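Local coordinates for protein PHOX (Pseudomonas fluorescens, PDB 4A9V) that is an alkaline phosphatase of the PhoX family, a beta-propeller enzyme that hydrolyses phosphate monoesters with a complex iron-calcium cofactor, at residues Trp446-His458 with Gly464-Asn476. Residues are numbered along the deposited sequence; the frame is centred on the assembly and turned at random. Where two conformers were deposited one is given.
Sequences WDLFVVAGNPSVH and GGSSNITPQNMFN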
loop_
_atom_site.group_PDB
_atom_site.type_symbol
_atom_site.label_atom_id
_atom_site.label_comp_id
_atom_site.label_asym_id
_atom_site.label_seq_id
_atom_site.Cartn_x
_atom_site.Cartn_y
_atom_site.Cartn_z
ATOM N N TRP A 446 0.254 2.701 -23.059
ATOM C CA TRP A 446 -0.376 1.873 -22.035
ATOM C C TRP A 446 -1.157 0.733 -22.640
ATOM O O TRP A 446 -1.593 0.794 -23.798
ATOM C CB TRP A 446 -1.252 2.719 -21.103
ATOM C CG TRP A 446 -2.465 3.326 -21.766
ATOM C CD1 TRP A 446 -2.580 4.594 -22.303
ATOM C CD2 TRP A 446 -3.764 2.697 -21.979
ATOM N NE1 TRP A 446 -3.834 4.788 -22.831
ATOM C CE2 TRP A 446 -4.583 3.678 -22.679
ATOM C CE3 TRP A 446 -4.291 1.448 -21.713
ATOM C CZ2 TRP A 446 -5.856 3.374 -23.140
ATOM C CZ3 TRP A 446 -5.581 1.164 -22.154
ATOM C CH2 TRP A 446 -6.332 2.095 -22.875
ATOM N N ASP A 447 -1.341 -0.324 -21.856
ATOM C CA ASP A 447 -2.236 -1.424 -22.225
ATOM C C ASP A 447 -2.805 -2.042 -20.956
ATOM O O ASP A 447 -2.239 -1.892 -19.878
ATOM C CB ASP A 447 -1.511 -2.486 -23.085
ATOM C CG ASP A 447 -0.502 -3.321 -22.295
ATOM O OD1 ASP A 447 0.533 -2.763 -21.866
ATOM O OD2 ASP A 447 -0.727 -4.543 -22.134
ATOM N N LEU A 448 -3.943 -2.717 -21.077
ATOM C CA LEU A 448 -4.448 -3.500 -19.945
ATOM C C LEU A 448 -3.868 -4.911 -19.991
ATOM O O LEU A 448 -4.261 -5.755 -20.800
ATOM C CB LEU A 448 -5.966 -3.532 -19.888
ATOM C CG LEU A 448 -6.632 -2.199 -19.520
ATOM C CD1 LEU A 448 -8.134 -2.377 -19.342
ATOM C CD2 LEU A 448 -6.025 -1.558 -18.278
ATOM N N PHE A 449 -2.915 -5.155 -19.098
ATOM C CA PHE A 449 -2.246 -6.445 -18.990
ATOM C C PHE A 449 -3.224 -7.572 -18.654
ATOM O O PHE A 449 -3.092 -8.677 -19.166
ATOM C CB PHE A 449 -1.144 -6.357 -17.924
ATOM C CG PHE A 449 -0.437 -7.653 -17.679
ATOM C CD1 PHE A 449 0.387 -8.199 -18.646
ATOM C CD2 PHE A 449 -0.663 -8.378 -16.523
ATOM C CE1 PHE A 449 0.961 -9.442 -18.476
ATOM C CE2 PHE A 449 -0.040 -9.595 -16.320
ATOM C CZ PHE A 449 0.748 -10.145 -17.315
ATOM N N VAL A 450 -4.206 -7.297 -17.803
ATOM C CA VAL A 450 -5.288 -8.245 -17.573
ATOM C C VAL A 450 -6.534 -7.471 -17.176
ATOM O O VAL A 450 -6.444 -6.407 -16.567
ATOM C CB VAL A 450 -4.911 -9.304 -16.506
ATOM C CG1 VAL A 450 -4.781 -8.685 -15.131
ATOM C CG2 VAL A 450 -5.930 -10.440 -16.495
ATOM N N VAL A 451 -7.691 -7.981 -17.578
ATOM C CA VAL A 451 -8.973 -7.510 -17.085
ATOM C C VAL A 451 -9.612 -8.652 -16.304
ATOM O O VAL A 451 -9.912 -9.699 -16.877
ATOM C CB VAL A 451 -9.897 -7.064 -18.233
ATOM C CG1 VAL A 451 -11.185 -6.490 -17.663
ATOM C CG2 VAL A 451 -9.195 -6.045 -19.123
ATOM N N ALA A 452 -9.648 -8.532 -14.981
ATOM C CA ALA A 452 -10.170 -9.613 -14.164
ATOM C C ALA A 452 -11.653 -9.810 -14.442
ATOM O O ALA A 452 -12.358 -8.882 -14.833
ATOM C CB ALA A 452 -9.927 -9.329 -12.690
ATOM N N GLY A 453 -12.120 -11.033 -14.241
ATOM C CA GLY A 453 -13.521 -11.340 -14.443
ATOM C C GLY A 453 -13.838 -12.752 -14.015
ATOM O O GLY A 453 -12.982 -13.471 -13.495
ATOM N N ASN A 454 -15.084 -13.145 -14.236
ATOM C CA ASN A 454 -15.531 -14.482 -13.887
ATOM C C ASN A 454 -16.129 -15.161 -15.110
ATOM O O ASN A 454 -17.311 -14.996 -15.403
ATOM C CB ASN A 454 -16.568 -14.439 -12.761
ATOM C CG ASN A 454 -16.845 -15.813 -12.184
ATOM O OD1 ASN A 454 -16.851 -16.811 -12.915
ATOM N ND2 ASN A 454 -17.009 -15.884 -10.869
ATOM N N PRO A 455 -15.302 -15.886 -15.867
ATOM C CA PRO A 455 -15.778 -16.517 -17.097
ATOM C C PRO A 455 -16.639 -17.753 -16.847
ATOM O O PRO A 455 -17.250 -18.259 -17.781
ATOM C CB PRO A 455 -14.487 -16.903 -17.824
ATOM C CG PRO A 455 -13.458 -17.005 -16.751
ATOM C CD PRO A 455 -13.835 -15.962 -15.740
ATOM N N SER A 456 -16.756 -18.183 -15.595
ATOM C CA SER A 456 -17.700 -19.242 -15.245
ATOM C C SER A 456 -19.128 -18.706 -15.152
ATOM O O SER A 456 -20.072 -19.345 -15.614
ATOM C CB SER A 456 -17.299 -19.901 -13.925
ATOM O OG SER A 456 -16.161 -20.719 -14.100
ATOM N N VAL A 457 -19.262 -17.493 -14.630
ATOM C CA VAL A 457 -20.562 -16.900 -14.356
ATOM C C VAL A 457 -20.990 -15.986 -15.507
ATOM O O VAL A 457 -22.177 -15.878 -15.810
ATOM C CB VAL A 457 -20.514 -16.105 -13.039
ATOM C CG1 VAL A 457 -21.817 -15.356 -12.816
ATOM C CG2 VAL A 457 -20.206 -17.027 -11.865
ATOM N N HIS A 458 -20.013 -15.378 -16.177
ATOM C CA HIS A 458 -20.275 -14.319 -17.154
ATOM C C HIS A 458 -19.567 -14.570 -18.464
ATOM O O HIS A 458 -19.080 -13.640 -19.110
ATOM C CB HIS A 458 -19.873 -12.957 -16.588
ATOM C CG HIS A 458 -20.694 -12.524 -15.398
ATOM N ND1 HIS A 458 -22.024 -12.309 -15.470
ATOM C CD2 HIS A 458 -20.322 -12.258 -14.084
ATOM C CE1 HIS A 458 -22.468 -11.884 -14.273
ATOM N NE2 HIS A 458 -21.432 -11.892 -13.418
ATOM N N GLY A 464 -16.725 -11.409 -17.980
ATOM C CA GLY A 464 -15.934 -12.637 -18.032
ATOM C C GLY A 464 -14.427 -12.424 -18.020
ATOM O O GLY A 464 -13.664 -13.383 -17.899
ATOM N N GLY A 465 -13.996 -11.177 -18.181
ATOM C CA GLY A 465 -12.578 -10.846 -18.146
ATOM C C GLY A 465 -11.900 -11.008 -19.495
ATOM O O GLY A 465 -12.502 -11.445 -20.485
ATOM N N SER A 466 -10.608 -10.722 -19.517
ATOM C CA SER A 466 -9.794 -10.916 -20.700
ATOM C C SER A 466 -9.351 -12.372 -20.837
ATOM O O SER A 466 -9.552 -13.194 -19.943
ATOM C CB SER A 466 -8.579 -9.980 -20.661
ATOM O OG SER A 466 -7.841 -10.134 -19.454
ATOM N N SER A 467 -8.771 -12.685 -21.987
ATOM C CA SER A 467 -8.612 -14.076 -22.367
ATOM C C SER A 467 -7.579 -14.820 -21.523
ATOM O O SER A 467 -7.517 -16.050 -21.570
ATOM C CB SER A 467 -8.229 -14.166 -23.836
ATOM O OG SER A 467 -7.029 -13.457 -24.069
ATOM N N ASN A 468 -6.703 -14.084 -20.841
ATOM C CA ASN A 468 -5.763 -14.697 -19.905
ATOM C C ASN A 468 -6.364 -15.015 -18.534
ATOM O O ASN A 468 -5.699 -15.623 -17.680
ATOM C CB ASN A 468 -4.451 -13.889 -19.790
ATOM C CG ASN A 468 -4.646 -12.394 -19.524
ATOM O OD1 ASN A 468 -5.691 -11.796 -19.812
ATOM N ND2 ASN A 468 -3.565 -11.759 -19.066
ATOM N N ILE A 469 -7.646 -14.705 -18.370
ATOM C CA ILE A 469 -8.444 -15.193 -17.250
ATOM C C ILE A 469 -9.241 -16.417 -17.697
ATOM O O ILE A 469 -9.935 -16.376 -18.711
ATOM C CB ILE A 469 -9.421 -14.104 -16.750
ATOM C CG1 ILE A 469 -8.655 -12.886 -16.223
ATOM C CG2 ILE A 469 -10.342 -14.668 -15.683
ATOM C CD1 ILE A 469 -7.741 -13.180 -15.051
ATOM N N THR A 470 -9.229 -17.450 -16.867
ATOM C CA THR A 470 -9.950 -18.683 -17.138
ATOM C C THR A 470 -10.763 -19.087 -15.918
ATOM O O THR A 470 -10.497 -18.615 -14.815
ATOM C CB THR A 470 -8.980 -19.831 -17.458
ATOM O OG1 THR A 470 -8.288 -20.211 -16.262
ATOM C CG2 THR A 470 -7.984 -19.426 -18.535
ATOM N N PRO A 471 -11.639 -20.092 -16.074
ATOM C CA PRO A 471 -12.335 -20.566 -14.887
ATOM C C PRO A 471 -11.405 -21.169 -13.841
ATOM O O PRO A 471 -11.745 -21.185 -12.658
ATOM C CB PRO A 471 -13.300 -21.613 -15.450
ATOM C CG PRO A 471 -13.623 -21.078 -16.804
ATOM C CD PRO A 471 -12.306 -20.544 -17.309
ATOM N N GLN A 472 -10.233 -21.633 -14.263
ATOM C CA GLN A 472 -9.281 -22.201 -13.318
ATOM C C GLN A 472 -8.560 -21.141 -12.482
ATOM O O GLN A 472 -8.394 -21.339 -11.280
ATOM C CB GLN A 472 -8.272 -23.109 -14.019
ATOM C CG GLN A 472 -7.482 -23.975 -13.039
ATOM C CD GLN A 472 -6.431 -23.201 -12.247
ATOM O OE1 GLN A 472 -5.847 -22.236 -12.743
ATOM N NE2 GLN A 472 -6.111 -23.689 -11.055
ATOM N N ASN A 473 -8.140 -20.033 -13.098
ATOM C CA ASN A 473 -7.225 -19.091 -12.445
ATOM C C ASN A 473 -7.876 -17.801 -11.958
ATOM O O ASN A 473 -7.193 -16.917 -11.445
ATOM C CB ASN A 473 -6.034 -18.753 -13.350
ATOM C CG ASN A 473 -6.399 -17.806 -14.479
ATOM O OD1 ASN A 473 -7.549 -17.406 -14.615
ATOM N ND2 ASN A 473 -5.429 -17.497 -15.334
ATOM N N MET A 474 -9.195 -17.709 -12.056
ATOM C CA MET A 474 -9.852 -16.425 -11.887
ATOM C C MET A 474 -9.777 -15.901 -10.453
ATOM O O MET A 474 -9.776 -16.654 -9.474
ATOM C CB MET A 474 -11.298 -16.489 -12.365
ATOM C CG MET A 474 -12.118 -17.569 -11.700
ATOM S SD MET A 474 -13.804 -17.536 -12.318
ATOM C CE MET A 474 -14.520 -18.839 -11.321
ATOM N N PHE A 475 -9.791 -14.575 -10.355
ATOM C CA PHE A 475 -9.632 -13.850 -9.100
ATOM C C PHE A 475 -10.330 -12.496 -9.230
ATOM O O PHE A 475 -10.745 -12.105 -10.321
ATOM C CB PHE A 475 -8.142 -13.651 -8.791
ATOM C CG PHE A 475 -7.402 -12.867 -9.842
ATOM C CD1 PHE A 475 -6.861 -13.502 -10.958
ATOM C CD2 PHE A 475 -7.274 -11.487 -9.734
ATOM C CE1 PHE A 475 -6.198 -12.770 -11.929
ATOM C CE2 PHE A 475 -6.627 -10.756 -10.719
ATOM C CZ PHE A 475 -6.100 -11.396 -11.824
ATOM N N ASN A 476 -10.452 -11.770 -8.131
ATOM C CA ASN A 476 -10.998 -10.421 -8.210
ATOM C C ASN A 476 -10.235 -9.452 -7.330
ATOM O O ASN A 476 -9.616 -9.850 -6.334
ATOM C CB ASN A 476 -12.501 -10.400 -7.893
ATOM C CG ASN A 476 -12.796 -10.487 -6.412
ATOM O OD1 ASN A 476 -13.019 -9.471 -5.748
ATOM N ND2 ASN A 476 -12.859 -11.716 -5.890
HETATM O O HOH W 1 -10.274 -12.915 -12.824
HETATM O O HOH W 2 -14.303 -22.165 -12.090
#
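Ser466 and Val451 pair through two bonds at the end of strand 443-451: Ser466 N donates to Val451 O (2.9 Å), and Val451 N points almost straight at Ser466 OG (2.9 Å, 174°). That hydroxyl also donates to Asn468 OD1, so one oxygen links strand and turn. With OG set between its own backbone N and carbonyl carbon (chi1 54°), Ser466 can serve both partners at the start of the type I turn Ser466-Ile469. The Asn468 amide continues the line: ND2 reaches Phe449 O at 3.1 Å, in the carbonyl plane, while Val450 CG2 packs against the amide group. Replacing Asn468 by alanine is likely to leave Phe449 O and Gly519 O without the ND2 donor they share, and the Ser466 hydroxyl without the acceptor it donates to.

From Ile469 CB two branches part: CG2 lies 3.7 Å from Pro455 CD and also touches Gly453 O, whereas CG1 lies by Val451 O and leads to CD1, which meets Val450 CG2 at 3.6 Å. Farther along, the extended Met474 chain passes CB by Gly453 O, then brings SD to 3.2 Å from Asn454 OD1 and places CE beside Ser456 OG. Asn454 OD1 itself accepts from Val457 N in an Asx motif, and its ND2 is held by Asp502 O. Water 1, accepting from Gly453 N and Phe475 N, bridges the backbones. Gly465 CA lies against Val451 O, and its backbone angles suit glycine.

The returning loop thus folds back on the end of strand 443-451, which pairs with strand 428-434 through Val450 and Ile429, while Phe475 rests on strand 510-514 and Asn468 on strand 521-526, joining two sheets of the propeller just ahead of the calcium-binding strand 478-483.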